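Local coordinates for putative branched-chain amino acid ABC transporter, periplasmic branched-chain amino acid-binding protein (Pseudomonas protegens Pf-5, PDB 4RU0) that probably binds branched-chain amino acids or related small solutes in the periplasm and delivers them to an ABC transporter for uptake, at residues S190-E195 with F239-G244; L186-A191 with V216-N221; L155-E160 with D267-S272; H263-I268 with L287-Y292. All blocks are in the same frame, centred on the assembly; numbering follows the deposited sequence.

Interaction 1 of 4, residues S190-E195 with F239-G244; sequences SAYGRE and FLRTWG. With P3G (3,6,9,12,15-pentaoxaheptadecane), chain C.
Arg241 NH2 donates to the backbone O of Tyr192 at 2.8 Å, meeting a lone pair in the carbonyl plane, with the oxygen tilted only slightly from the guanidinium plane. NH1 of the same arginine adds a weak second bond to Tyr192 O, so one carbonyl of the short helix 191-194 is gripped by both terminal nitrogens. The bend at chi3 (68°) turns the guanidinium back against the tyrosine: CZ of Arg241 stands 4.6 Å from the centroid of the Tyr192 ring, over its face, in a cation-pi contact with the two planes 48° apart. At the far end of that ring Tyr192 OH donates to Thr242 O at 2.9 Å, reaching it from above the carbonyl plane. The phenol is thus fixed at its hydroxyl as well as along its face. Packing takes over beyond this: Tyr192 CE2 touches Trp243 CB at 3.9 Å, and the P3G chain runs over one face of both aromatic rings, C14 lying above the centre of the indole and Tyr192 CB meeting C13 at 3.6 Å. Ser190 is the N-cap of helix 191-194, its OG taking a weak bond from Gly193 N. Arg241 NE forms a salt bridge with Asp267, and Phe157 of helix 157-172 packs against both Arg241 and Tyr192. The contact therefore sets helix 191-194 on the end of strand 237-241, which runs between strands 182-188 and 264-266.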
loop_
_atom_site.group_PDB
_atom_site.type_symbol
_atom_site.label_atom_id
_atom_site.label_comp_id
_atom_site.label_asym_id
_atom_site.label_seq_id
_atom_site.Cartn_x
_atom_site.Cartn_y
_atom_site.Cartn_z
ATOM N N SER A 190 7.607 1.748 16.343
ATOM C CA SER A 190 7.613 0.391 15.807
ATOM C C SER A 190 8.433 0.403 14.523
ATOM O O SER A 190 8.855 1.470 14.078
ATOM C CB SER A 190 6.192 -0.106 15.541
ATOM O OG SER A 190 5.536 0.720 14.589
ATOM N N ALA A 191 8.669 -0.768 13.935
ATOM C CA ALA A 191 9.410 -0.843 12.680
ATOM C C ALA A 191 8.707 0.003 11.631
ATOM O O ALA A 191 9.353 0.713 10.858
ATOM C CB ALA A 191 9.539 -2.282 12.205
ATOM N N TYR A 192 7.381 -0.071 11.625
ATOM C CA TYR A 192 6.558 0.752 10.744
ATOM C C TYR A 192 6.828 2.244 10.922
ATOM O O TYR A 192 6.917 2.974 9.941
ATOM C CB TYR A 192 5.073 0.457 10.980
ATOM C CG TYR A 192 4.148 1.602 10.640
ATOM C CD1 TYR A 192 3.812 1.884 9.320
ATOM C CD2 TYR A 192 3.597 2.388 11.638
ATOM C CE1 TYR A 192 2.957 2.928 9.010
ATOM C CE2 TYR A 192 2.742 3.427 11.342
ATOM C CZ TYR A 192 2.426 3.695 10.027
ATOM O OH TYR A 192 1.578 4.735 9.740
ATOM N N GLY A 193 6.953 2.693 12.167
ATOM C CA GLY A 193 7.122 4.111 12.438
ATOM C C GLY A 193 8.549 4.595 12.239
ATOM O O GLY A 193 8.783 5.749 11.883
ATOM N N ARG A 194 9.506 3.701 12.465
ATOM C CA ARG A 194 10.917 4.040 12.356
ATOM C C ARG A 194 11.444 3.981 10.915
ATOM O O ARG A 194 12.556 4.443 10.650
ATOM C CB ARG A 194 11.748 3.112 13.250
ATOM C CG ARG A 194 11.492 3.259 14.748
ATOM C CD ARG A 194 12.296 2.219 15.524
ATOM N NE ARG A 194 11.937 2.174 16.939
ATOM C CZ ARG A 194 12.723 1.685 17.897
ATOM N NH1 ARG A 194 13.927 1.205 17.599
ATOM N NH2 ARG A 194 12.311 1.687 19.159
ATOM N N GLU A 195 10.652 3.427 9.994
ATOM C CA GLU A 195 11.111 3.212 8.619
ATOM C C GLU A 195 11.505 4.501 7.923
ATOM O O GLU A 195 12.410 4.498 7.096
ATOM C CB GLU A 195 10.039 2.502 7.771
ATOM C CG GLU A 195 10.169 0.988 7.707
ATOM C CD GLU A 195 11.568 0.519 7.319
ATOM O OE1 GLU A 195 11.941 0.621 6.130
ATOM O OE2 GLU A 195 12.297 0.039 8.212
ATOM N N PHE A 239 4.000 15.254 9.848
ATOM C CA PHE A 239 3.894 13.989 9.142
ATOM C C PHE A 239 3.416 12.946 10.158
ATOM O O PHE A 239 4.181 12.519 11.023
ATOM C CB PHE A 239 5.250 13.610 8.536
ATOM C CG PHE A 239 5.205 12.450 7.568
ATOM C CD1 PHE A 239 3.999 11.963 7.078
ATOM C CD2 PHE A 239 6.383 11.851 7.148
ATOM C CE1 PHE A 239 3.971 10.892 6.185
ATOM C CE2 PHE A 239 6.363 10.786 6.255
ATOM C CZ PHE A 239 5.149 10.305 5.772
ATOM N N LEU A 240 2.150 12.556 10.069
ATOM C CA LEU A 240 1.560 11.695 11.084
ATOM C C LEU A 240 1.673 10.226 10.709
ATOM O O LEU A 240 0.939 9.737 9.850
ATOM C CB LEU A 240 0.095 12.060 11.312
ATOM C CG LEU A 240 -0.566 11.306 12.460
ATOM C CD1 LEU A 240 0.129 11.645 13.765
ATOM C CD2 LEU A 240 -2.058 11.604 12.538
ATOM N N ARG A 241 2.522 9.503 11.413
ATOM C CA ARG A 241 2.789 8.118 11.090
ATOM C C ARG A 241 2.468 7.296 12.310
ATOM O O ARG A 241 3.269 6.602 12.856
ATOM C CB ARG A 241 4.238 7.938 10.672
ATOM C CG ARG A 241 4.654 8.817 9.513
ATOM C CD ARG A 241 5.863 8.283 8.781
ATOM N NE ARG A 241 5.491 7.075 8.103
ATOM C CZ ARG A 241 5.980 5.878 8.360
ATOM N NH1 ARG A 241 5.520 4.848 7.696
ATOM N NH2 ARG A 241 6.915 5.716 9.252
ATOM N N THR A 242 1.226 7.418 12.706
ATOM C CA THR A 242 0.641 6.606 13.758
ATOM C C THR A 242 -0.125 5.451 13.124
ATOM O O THR A 242 -0.200 5.341 11.900
ATOM C CB THR A 242 -0.318 7.434 14.639
ATOM O OG1 THR A 242 -1.223 8.161 13.793
ATOM C CG2 THR A 242 0.459 8.416 15.495
ATOM N N TRP A 243 -0.692 4.594 13.959
ATOM C CA TRP A 243 -1.464 3.462 13.473
ATOM C C TRP A 243 -2.479 3.041 14.525
ATOM O O TRP A 243 -2.208 3.110 15.726
ATOM C CB TRP A 243 -0.537 2.300 13.111
ATOM C CG TRP A 243 -1.253 1.009 12.925
ATOM C CD1 TRP A 243 -1.960 0.609 11.826
ATOM C CD2 TRP A 243 -1.338 -0.060 13.872
ATOM N NE1 TRP A 243 -2.481 -0.648 12.034
ATOM C CE2 TRP A 243 -2.114 -1.079 13.284
ATOM C CE3 TRP A 243 -0.834 -0.254 15.160
ATOM C CZ2 TRP A 243 -2.398 -2.278 13.942
ATOM C CZ3 TRP A 243 -1.116 -1.445 15.815
ATOM C CH2 TRP A 243 -1.890 -2.442 15.205
ATOM N N GLY A 244 -3.656 2.627 14.072
ATOM C CA GLY A 244 -4.712 2.216 14.972
ATOM C C GLY A 244 -5.156 3.327 15.903
ATOM O O GLY A 244 -5.511 4.417 15.459
HETATM O O3 P3G C . -4.891 -4.612 5.233
HETATM C C7 P3G C . -3.531 -4.594 4.839
HETATM C C8 P3G C . -2.666 -4.979 6.024
HETATM O O4 P3G C . -1.376 -4.410 5.848
HETATM C C9 P3G C . -0.835 -3.950 7.073
HETATM C C10 P3G C . -0.211 -2.596 6.824
HETATM O O5 P3G C . 0.878 -2.416 7.710
HETATM C C11 P3G C . 0.802 -1.175 8.381
HETATM C C12 P3G C . 1.795 -1.169 9.528
HETATM O O6 P3G C . 1.137 -0.780 10.719
HETATM C C13 P3G C . 1.901 -1.073 11.865
HETATM C C14 P3G C . 1.370 -2.336 12.494
HETATM O O7 P3G C . 2.326 -2.837 13.415
#

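Interaction 2 of 4, residues L186-A191 with V216-N221; sequences LYHDSA and VADPGN
With its CG trans to the main-chain nitrogen (chi1 -172°), His188 turns its imidazole toward the 216-221 segment, and the trans-like chi1 of Asp218 (-151°) brings a carboxylate oxygen to meet it. His188 NE2 donates to Asp218 OD1 at 2.6 Å, an N-H...O angle of 148°. The oxygen lies at the ring edge, close to the imidazole plane, and accepts through its anti lone pair, while the carboxylate stands almost perpendicular to the ring. On the other nitrogen, His188 ND1 and Ser190 OG share a hydrogen bond of 2.9 Å. Both ring nitrogens being engaged, the imidazole is held against flipping, and the nearby carboxylate may favour its protonated form. Replacing His188 with an alanine would probably leave the Asp218 carboxylate without this partner and free to turn, and Ser190 OG without its imidazole mate. Behind the histidine the backbones pair: Val216 N donates to Tyr187 O at 2.8 Å and Asp189 N to Val216 O, also at 2.8 Å. Deeper in, Leu186 CD1 packs on Val216 CG2 at 3.5 Å, whereas the Asp189 carboxylate turns to a salt bridge with Arg194. Such parallel pairing of His188 with Val216, where strand 210-216 runs out beside strand 182-188, belongs to the outer, parallel part of a mixed sheet in a lobe of the periplasmic binding protein fold.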
loop_
_atom_site.group_PDB
_atom_site.type_symbol
_atom_site.label_atom_id
_atom_site.label_comp_id
_atom_site.label_asym_id
_atom_site.label_seq_id
_atom_site.Cartn_x
_atom_site.Cartn_y
_atom_site.Cartn_z
ATOM N N LEU A 186 5.554 12.519 13.692
ATOM C CA LEU A 186 5.003 11.846 14.858
ATOM C C LEU A 186 4.730 10.383 14.514
ATOM O O LEU A 186 3.783 10.083 13.784
ATOM C CB LEU A 186 3.719 12.536 15.312
ATOM C CG LEU A 186 3.143 12.069 16.654
ATOM C CD1 LEU A 186 4.127 12.381 17.761
ATOM C CD2 LEU A 186 1.810 12.735 16.924
ATOM N N TYR A 187 5.563 9.474 15.015
ATOM C CA TYR A 187 5.488 8.087 14.557
ATOM C C TYR A 187 5.275 7.079 15.679
ATOM O O TYR A 187 5.871 7.181 16.759
ATOM C CB TYR A 187 6.753 7.706 13.772
ATOM C CG TYR A 187 8.030 7.675 14.588
ATOM C CD1 TYR A 187 8.449 6.505 15.218
ATOM C CD2 TYR A 187 8.818 8.813 14.729
ATOM C CE1 TYR A 187 9.610 6.472 15.969
ATOM C CE2 TYR A 187 9.989 8.789 15.479
ATOM C CZ TYR A 187 10.378 7.616 16.096
ATOM O OH TYR A 187 11.535 7.577 16.837
ATOM N N HIS A 188 4.409 6.112 15.399
ATOM C CA HIS A 188 4.231 4.936 16.234
ATOM C C HIS A 188 5.587 4.289 16.434
ATOM O O HIS A 188 6.286 4.009 15.467
ATOM C CB HIS A 188 3.246 3.970 15.575
ATOM C CG HIS A 188 2.846 2.815 16.439
ATOM N ND1 HIS A 188 3.414 1.567 16.320
ATOM C CD2 HIS A 188 1.918 2.716 17.422
ATOM C CE1 HIS A 188 2.861 0.747 17.198
ATOM N NE2 HIS A 188 1.951 1.425 17.881
ATOM N N ASP A 189 5.982 4.082 17.683
ATOM C CA ASP A 189 7.304 3.526 17.942
ATOM C C ASP A 189 7.305 2.036 17.603
ATOM O O ASP A 189 7.032 1.185 18.445
ATOM C CB ASP A 189 7.730 3.766 19.396
ATOM C CG ASP A 189 9.205 3.465 19.630
ATOM O OD1 ASP A 189 10.026 3.715 18.715
ATOM O OD2 ASP A 189 9.551 2.974 20.729
ATOM N N SER A 190 7.607 1.748 16.343
ATOM C CA SER A 190 7.613 0.391 15.807
ATOM C C SER A 190 8.433 0.403 14.523
ATOM O O SER A 190 8.855 1.470 14.078
ATOM C CB SER A 190 6.192 -0.106 15.541
ATOM O OG SER A 190 5.536 0.720 14.589
ATOM N N ALA A 191 8.669 -0.768 13.935
ATOM C CA ALA A 191 9.410 -0.843 12.680
ATOM C C ALA A 191 8.707 0.003 11.631
ATOM O O ALA A 191 9.353 0.713 10.858
ATOM C CB ALA A 191 9.539 -2.282 12.205
ATOM N N VAL A 216 5.988 7.782 19.494
ATOM C CA VAL A 216 4.842 7.545 20.362
ATOM C C VAL A 216 4.813 6.083 20.771
ATOM O O VAL A 216 4.649 5.197 19.926
ATOM C CB VAL A 216 3.509 7.896 19.687
ATOM C CG1 VAL A 216 2.349 7.421 20.550
ATOM C CG2 VAL A 216 3.408 9.384 19.457
ATOM N N ALA A 217 4.975 5.832 22.064
ATOM C CA ALA A 217 5.037 4.471 22.584
ATOM C C ALA A 217 3.680 3.787 22.495
ATOM O O ALA A 217 2.639 4.433 22.634
ATOM C CB ALA A 217 5.536 4.475 24.030
ATOM N N ASP A 218 3.698 2.479 22.258
ATOM C CA ASP A 218 2.478 1.680 22.258
ATOM C C ASP A 218 1.868 1.683 23.659
ATOM O O ASP A 218 2.595 1.618 24.646
ATOM C CB ASP A 218 2.781 0.252 21.793
ATOM C CG ASP A 218 1.601 -0.400 21.104
ATOM O OD1 ASP A 218 1.262 0.027 19.978
ATOM O OD2 ASP A 218 1.010 -1.339 21.684
ATOM N N PRO A 219 0.532 1.762 23.757
ATOM C CA PRO A 219 -0.451 1.788 22.665
ATOM C C PRO A 219 -0.674 3.174 22.058
ATOM O O PRO A 219 -1.253 3.279 20.976
ATOM C CB PRO A 219 -1.725 1.292 23.349
ATOM C CG PRO A 219 -1.596 1.811 24.752
ATOM C CD PRO A 219 -0.119 1.774 25.081
ATOM N N GLY A 220 -0.228 4.220 22.743
ATOM C CA GLY A 220 -0.340 5.566 22.211
ATOM C C GLY A 220 -1.650 6.246 22.555
ATOM O O GLY A 220 -2.157 7.061 21.784
ATOM N N ASN A 221 -2.203 5.901 23.713
ATOM C CA ASN A 221 -3.408 6.547 24.221
ATOM C C ASN A 221 -3.092 7.909 24.815
ATOM O O ASN A 221 -3.957 8.777 24.892
ATOM C CB ASN A 221 -4.080 5.671 25.282
ATOM C CG ASN A 221 -4.865 4.532 24.680
ATOM O OD1 ASN A 221 -5.720 4.741 23.819
ATOM N ND2 ASN A 221 -4.578 3.311 25.127
#

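Interaction 3 of 4, residues L155-E160 with D267-S272; sequences LTFYSE and DIWASS. With P3G (3,6,9,12,15-pentaoxaheptadecane), chain C.
Glu160 sends its extended side chain off helix 157-172 into the tight part of the contact, where OE2 accepts from the backbone N of Ile268 at 2.9 Å, met nearly head-on to its C-O bond. Its other oxygen, OE1, lies 2.6 Å from Asp267 OD2, the two carboxylates almost perpendicular. Leu155 CD2 touches Ile268 CG2 more loosely, at 4.0 Å. Toward the partly exposed ligand side, contacts are aromatic: Phe157 CE1 meets Trp269 CD1 at 3.5 Å, rim to rim, with planes 70° apart. One indole face receives P3G, C10 lying 3.7 Å from Trp269 CZ2, while NE1 bonds to Gly135 O. Were Trp269 a serine, the P3G chain would probably lose its flat support and Gly135 O its indole donor. Asp267 OD1 takes the Trp269 N-H in an Asx turn, and OD2 forms a salt bridge with Arg241. With OE1 and OD2 so close, one of the two acids probably carries a proton and donates it to the other, and the salt bridge to Arg241 would help to balance the charge that remains.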
loop_
_atom_site.group_PDB
_atom_site.type_symbol
_atom_site.label_atom_id
_atom_site.label_comp_id
_atom_site.label_asym_id
_atom_site.label_seq_id
_atom_site.Cartn_x
_atom_site.Cartn_y
_atom_site.Cartn_z
ATOM N N LEU A 155 4.255 1.587 -3.481
ATOM C CA LEU A 155 4.811 2.560 -2.583
ATOM C C LEU A 155 5.499 1.964 -1.385
ATOM O O LEU A 155 4.875 1.338 -0.579
ATOM C CB LEU A 155 3.709 3.521 -2.135
ATOM C CG LEU A 155 4.183 4.800 -1.465
ATOM C CD1 LEU A 155 4.974 5.642 -2.433
ATOM C CD2 LEU A 155 3.020 5.574 -0.914
ATOM N N THR A 156 6.777 2.226 -1.239
ATOM C CA THR A 156 7.468 1.924 -0.004
ATOM C C THR A 156 7.479 3.145 0.890
ATOM O O THR A 156 7.348 4.253 0.429
ATOM C CB THR A 156 8.907 1.473 -0.228
ATOM O OG1 THR A 156 9.668 2.543 -0.774
ATOM C CG2 THR A 156 8.950 0.294 -1.160
ATOM N N PHE A 157 7.650 2.926 2.175
ATOM C CA PHE A 157 7.738 4.025 3.127
ATOM C C PHE A 157 8.890 4.981 2.817
ATOM O O PHE A 157 8.822 6.167 3.148
ATOM C CB PHE A 157 7.870 3.475 4.544
ATOM C CG PHE A 157 6.669 2.698 4.999
ATOM C CD1 PHE A 157 5.391 3.228 4.863
ATOM C CD2 PHE A 157 6.810 1.424 5.538
ATOM C CE1 PHE A 157 4.274 2.508 5.275
ATOM C CE2 PHE A 157 5.698 0.696 5.947
ATOM C CZ PHE A 157 4.429 1.241 5.817
ATOM N N TYR A 158 9.939 4.484 2.166
ATOM C CA TYR A 158 11.028 5.368 1.753
ATOM C C TYR A 158 10.528 6.349 0.700
ATOM O O TYR A 158 10.728 7.556 0.824
ATOM C CB TYR A 158 12.223 4.577 1.215
ATOM C CG TYR A 158 13.158 4.069 2.289
ATOM C CD1 TYR A 158 12.695 3.789 3.567
ATOM C CD2 TYR A 158 14.508 3.868 2.025
ATOM C CE1 TYR A 158 13.549 3.317 4.551
ATOM C CE2 TYR A 158 15.371 3.398 3.004
ATOM C CZ TYR A 158 14.885 3.127 4.268
ATOM O OH TYR A 158 15.726 2.660 5.255
ATOM N N SER A 159 9.872 5.830 -0.336
ATOM C CA SER A 159 9.291 6.686 -1.366
ATOM C C SER A 159 8.226 7.612 -0.791
ATOM O O SER A 159 8.095 8.750 -1.223
ATOM C CB SER A 159 8.686 5.845 -2.490
ATOM O OG SER A 159 9.676 5.094 -3.158
ATOM N N GLU A 160 7.461 7.110 0.175
ATOM C CA GLU A 160 6.397 7.897 0.783
ATOM C C GLU A 160 6.973 9.152 1.425
ATOM O O GLU A 160 6.408 10.238 1.295
ATOM C CB GLU A 160 5.626 7.091 1.823
ATOM C CG GLU A 160 4.359 7.793 2.293
ATOM C CD GLU A 160 3.751 7.147 3.524
ATOM O OE1 GLU A 160 4.498 6.509 4.302
ATOM O OE2 GLU A 160 2.525 7.282 3.717
ATOM N N ASP A 267 0.179 9.332 7.148
ATOM C CA ASP A 267 0.670 8.173 6.414
ATOM C C ASP A 267 -0.471 7.522 5.634
ATOM O O ASP A 267 -1.646 7.741 5.943
ATOM C CB ASP A 267 1.280 7.171 7.393
ATOM C CG ASP A 267 2.115 6.123 6.713
ATOM O OD1 ASP A 267 1.549 5.098 6.275
ATOM O OD2 ASP A 267 3.346 6.319 6.633
ATOM N N ILE A 268 -0.144 6.710 4.637
ATOM C CA ILE A 268 -1.193 6.023 3.886
ATOM C C ILE A 268 -1.949 5.051 4.792
ATOM O O ILE A 268 -3.106 4.735 4.545
ATOM C CB ILE A 268 -0.637 5.273 2.664
ATOM C CG1 ILE A 268 0.319 4.157 3.090
ATOM C CG2 ILE A 268 0.054 6.249 1.712
ATOM C CD1 ILE A 268 0.656 3.200 1.975
ATOM N N TRP A 269 -1.304 4.610 5.866
ATOM C CA TRP A 269 -1.955 3.735 6.835
ATOM C C TRP A 269 -2.606 4.535 7.958
ATOM O O TRP A 269 -2.892 4.011 9.031
ATOM C CB TRP A 269 -0.948 2.723 7.386
ATOM C CG TRP A 269 -0.396 1.894 6.282
ATOM C CD1 TRP A 269 0.847 1.974 5.746
ATOM C CD2 TRP A 269 -1.096 0.894 5.537
ATOM N NE1 TRP A 269 0.978 1.068 4.723
ATOM C CE2 TRP A 269 -0.203 0.393 4.576
ATOM C CE3 TRP A 269 -2.388 0.364 5.601
ATOM C CZ2 TRP A 269 -0.560 -0.611 3.675
ATOM C CZ3 TRP A 269 -2.743 -0.632 4.707
ATOM C CH2 TRP A 269 -1.832 -1.109 3.759
ATOM N N ALA A 270 -2.838 5.813 7.689
ATOM C CA ALA A 270 -3.610 6.667 8.583
ATOM C C ALA A 270 -4.552 7.519 7.746
ATOM O O ALA A 270 -4.850 8.653 8.093
ATOM C CB ALA A 270 -2.689 7.543 9.432
ATOM N N SER A 271 -5.013 6.955 6.637
ATOM C CA SER A 271 -5.741 7.715 5.630
ATOM C C SER A 271 -7.189 7.275 5.456
ATOM O O SER A 271 -7.842 7.668 4.491
ATOM C CB SER A 271 -5.024 7.611 4.283
ATOM O OG SER A 271 -4.962 6.263 3.854
ATOM N N SER A 272 -7.694 6.469 6.383
ATOM C CA SER A 272 -9.063 5.982 6.283
ATOM C C SER A 272 -10.061 6.828 7.067
ATOM O O SER A 272 -9.689 7.565 7.972
ATOM C CB SER A 272 -9.156 4.539 6.769
ATOM O OG SER A 272 -10.500 4.240 7.100
HETATM O O3 P3G C . -4.891 -4.612 5.233
HETATM C C7 P3G C . -3.531 -4.594 4.839
HETATM C C8 P3G C . -2.666 -4.979 6.024
HETATM O O4 P3G C . -1.376 -4.410 5.848
HETATM C C9 P3G C . -0.835 -3.950 7.073
HETATM C C10 P3G C . -0.211 -2.596 6.824
HETATM O O5 P3G C . 0.878 -2.416 7.710
HETATM C C11 P3G C . 0.802 -1.175 8.381
HETATM C C12 P3G C . 1.795 -1.169 9.528
HETATM O O6 P3G C . 1.137 -0.780 10.719
HETATM C C13 P3G C . 1.901 -1.073 11.865
HETATM C C14 P3G C . 1.370 -2.336 12.494
HETATM O O7 P3G C . 2.326 -2.837 13.415
#

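Interaction 4 of 4, residues H263-I268 with L287-Y292; sequences HIIGDI and LALTPY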
loop_
_atom_site.group_PDB
_atom_site.type_symbol
_atom_site.label_atom_id
_atom_site.label_comp_id
_atom_site.label_asym_id
_atom_site.label_seq_id
_atom_site.Cartn_x
_atom_site.Cartn_y
_atom_site.Cartn_z
ATOM N N HIS A 263 -2.590 21.167 8.812
ATOM C CA HIS A 263 -1.140 21.156 8.651
ATOM C C HIS A 263 -0.613 19.778 9.009
ATOM O O HIS A 263 0.599 19.584 9.124
ATOM C CB HIS A 263 -0.461 22.211 9.529
ATOM C CG HIS A 263 -0.794 23.624 9.153
ATOM N ND1 HIS A 263 -0.119 24.707 9.683
ATOM C CD2 HIS A 263 -1.722 24.132 8.315
ATOM C CE1 HIS A 263 -0.622 25.824 9.182
ATOM N NE2 HIS A 263 -1.597 25.500 8.348
ATOM N N ILE A 264 -1.531 18.833 9.210
ATOM C CA ILE A 264 -1.165 17.458 9.537
ATOM C C ILE A 264 -1.392 16.555 8.332
ATOM O O ILE A 264 -2.482 16.534 7.769
ATOM C CB ILE A 264 -1.977 16.907 10.732
ATOM C CG1 ILE A 264 -1.928 17.872 11.922
ATOM C CG2 ILE A 264 -1.468 15.519 11.137
ATOM C CD1 ILE A 264 -2.598 17.334 13.159
ATOM N N ILE A 265 -0.364 15.809 7.937
ATOM C CA ILE A 265 -0.496 14.894 6.809
ATOM C C ILE A 265 -0.249 13.461 7.245
ATOM O O ILE A 265 0.851 13.105 7.674
ATOM C CB ILE A 265 0.469 15.236 5.666
ATOM C CG1 ILE A 265 0.319 16.702 5.259
ATOM C CG2 ILE A 265 0.210 14.325 4.481
ATOM C CD1 ILE A 265 1.317 17.153 4.211
ATOM N N GLY A 266 -1.278 12.636 7.124
ATOM C CA GLY A 266 -1.180 11.264 7.569
ATOM C C GLY A 266 -0.491 10.335 6.587
ATOM O O GLY A 266 -0.548 10.526 5.366
ATOM N N ASP A 267 0.179 9.332 7.148
ATOM C CA ASP A 267 0.670 8.173 6.414
ATOM C C ASP A 267 -0.471 7.522 5.634
ATOM O O ASP A 267 -1.646 7.741 5.943
ATOM C CB ASP A 267 1.280 7.171 7.393
ATOM C CG ASP A 267 2.115 6.123 6.713
ATOM O OD1 ASP A 267 1.549 5.098 6.275
ATOM O OD2 ASP A 267 3.346 6.319 6.633
ATOM N N ILE A 268 -0.144 6.710 4.637
ATOM C CA ILE A 268 -1.193 6.023 3.886
ATOM C C ILE A 268 -1.949 5.051 4.792
ATOM O O ILE A 268 -3.106 4.735 4.545
ATOM C CB ILE A 268 -0.637 5.273 2.664
ATOM C CG1 ILE A 268 0.319 4.157 3.090
ATOM C CG2 ILE A 268 0.054 6.249 1.712
ATOM C CD1 ILE A 268 0.656 3.200 1.975
ATOM N N LEU A 287 -5.257 16.174 6.506
ATOM C CA LEU A 287 -4.743 15.665 5.237
ATOM C C LEU A 287 -4.227 14.231 5.382
ATOM O O LEU A 287 -3.818 13.816 6.472
ATOM C CB LEU A 287 -3.620 16.556 4.709
ATOM C CG LEU A 287 -3.944 18.039 4.522
ATOM C CD1 LEU A 287 -2.779 18.770 3.872
ATOM C CD2 LEU A 287 -5.209 18.196 3.707
ATOM N N ALA A 288 -4.236 13.482 4.283
ATOM C CA ALA A 288 -3.659 12.140 4.287
ATOM C C ALA A 288 -3.148 11.752 2.906
ATOM O O ALA A 288 -3.720 12.153 1.892
ATOM C CB ALA A 288 -4.679 11.126 4.776
ATOM N N LEU A 289 -2.061 10.985 2.876
ATOM C CA LEU A 289 -1.531 10.448 1.628
ATOM C C LEU A 289 -2.241 9.142 1.282
ATOM O O LEU A 289 -2.651 8.397 2.172
ATOM C CB LEU A 289 -0.018 10.218 1.735
ATOM C CG LEU A 289 0.862 11.439 2.007
ATOM C CD1 LEU A 289 2.256 11.012 2.459
ATOM C CD2 LEU A 289 0.955 12.319 0.780
ATOM N N THR A 290 -2.382 8.858 -0.007
ATOM C CA THR A 290 -2.990 7.598 -0.434
ATOM C C THR A 290 -2.498 7.170 -1.811
ATOM O O THR A 290 -2.304 8.008 -2.694
ATOM C CB THR A 290 -4.532 7.689 -0.465
ATOM O OG1 THR A 290 -5.081 6.447 -0.921
ATOM C CG2 THR A 290 -4.989 8.800 -1.396
ATOM N N PRO A 291 -2.274 5.861 -1.991
ATOM C CA PRO A 291 -1.976 5.305 -3.309
ATOM C C PRO A 291 -3.242 4.777 -3.980
ATOM O O PRO A 291 -3.198 4.354 -5.136
ATOM C CB PRO A 291 -1.004 4.172 -2.990
ATOM C CG PRO A 291 -1.490 3.668 -1.677
ATOM C CD PRO A 291 -2.073 4.862 -0.928
ATOM N N TYR A 292 -4.338 4.772 -3.240
ATOM C CA TYR A 292 -5.635 4.374 -3.761
ATOM C C TYR A 292 -6.784 5.202 -3.179
ATOM O O TYR A 292 -7.479 4.746 -2.290
ATOM C CB TYR A 292 -5.878 2.881 -3.540
ATOM C CG TYR A 292 -5.177 2.296 -2.340
ATOM C CD1 TYR A 292 -5.596 2.592 -1.068
ATOM C CD2 TYR A 292 -4.109 1.434 -2.486
ATOM C CE1 TYR A 292 -4.978 2.057 0.027
ATOM C CE2 TYR A 292 -3.480 0.904 -1.395
ATOM C CZ TYR A 292 -3.921 1.221 -0.137
ATOM O OH TYR A 292 -3.305 0.704 0.966
#
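Ile265 and Leu287 sit side by side on neighbouring parallel strands, their side chains on the same face of the sheet. From Ile265 CB two branches leave. CG1, on the branch trans to the carbonyl carbon (chi1 -53°), lies 4.0 Å from both CB and CD1 of Leu287. The other branch, CG2, reaches CG of Leu289 at 3.9 Å, so this one isoleucine bridges two leucines that alternate along the partner strand. The side chain as a whole also packs against Leu164, Tyr167 and Ile168 of helix 157-172. The backbones are joined by three bonds: Leu287 N to Ile264 O at 3.1 Å, Gly266 N to Leu287 O at 2.9 Å, and Leu289 N to Gly266 O, also 2.9 Å and nearly straight at 173°. Gly266 thus bonds to the residues on either side of Ala288 in sequence, its N to Leu287 and its O to Leu289. Past the end of strand 264-266 Ile268 continues the apolar seam, its CG2 packing on Pro291 CD at 3.7 Å, and its CA-H points at Leu289 O. Thr290 OG1 then accepts from Tyr292 N, an ST turn at the end of strand 287-290. Strand 264-266, helix 273-276 and strand 287-290 together form a beta-alpha-beta unit, the parallel crossover repeated through the alpha/beta lobes of periplasmic binding proteins.

In the fold
Coming from the N terminus, the chain first meets these contacts at 155-160, the start of helix 157-172, whose partner 267-272 lies more than a hundred residues on; interaction 3 therefore closes the longest loop. Interactions 1 and 2 lie wholly within it. Interaction 2 starts on the end of strand 182-188 and interaction 1 around helix 191-194 directly after it; they share Ser190 and Ala191. Interaction 2 closes first, where edge strand 210-216 runs into its loop, and interaction 1 later, on strand 237-241. Interaction 4 opens at 263-268, where interaction 3 ends, sharing Asp267 and Ile268, and closes on strand 287-290. Interactions 1, 2 and 4 step across one sheet, while interactions 1 and 3 both border P3G.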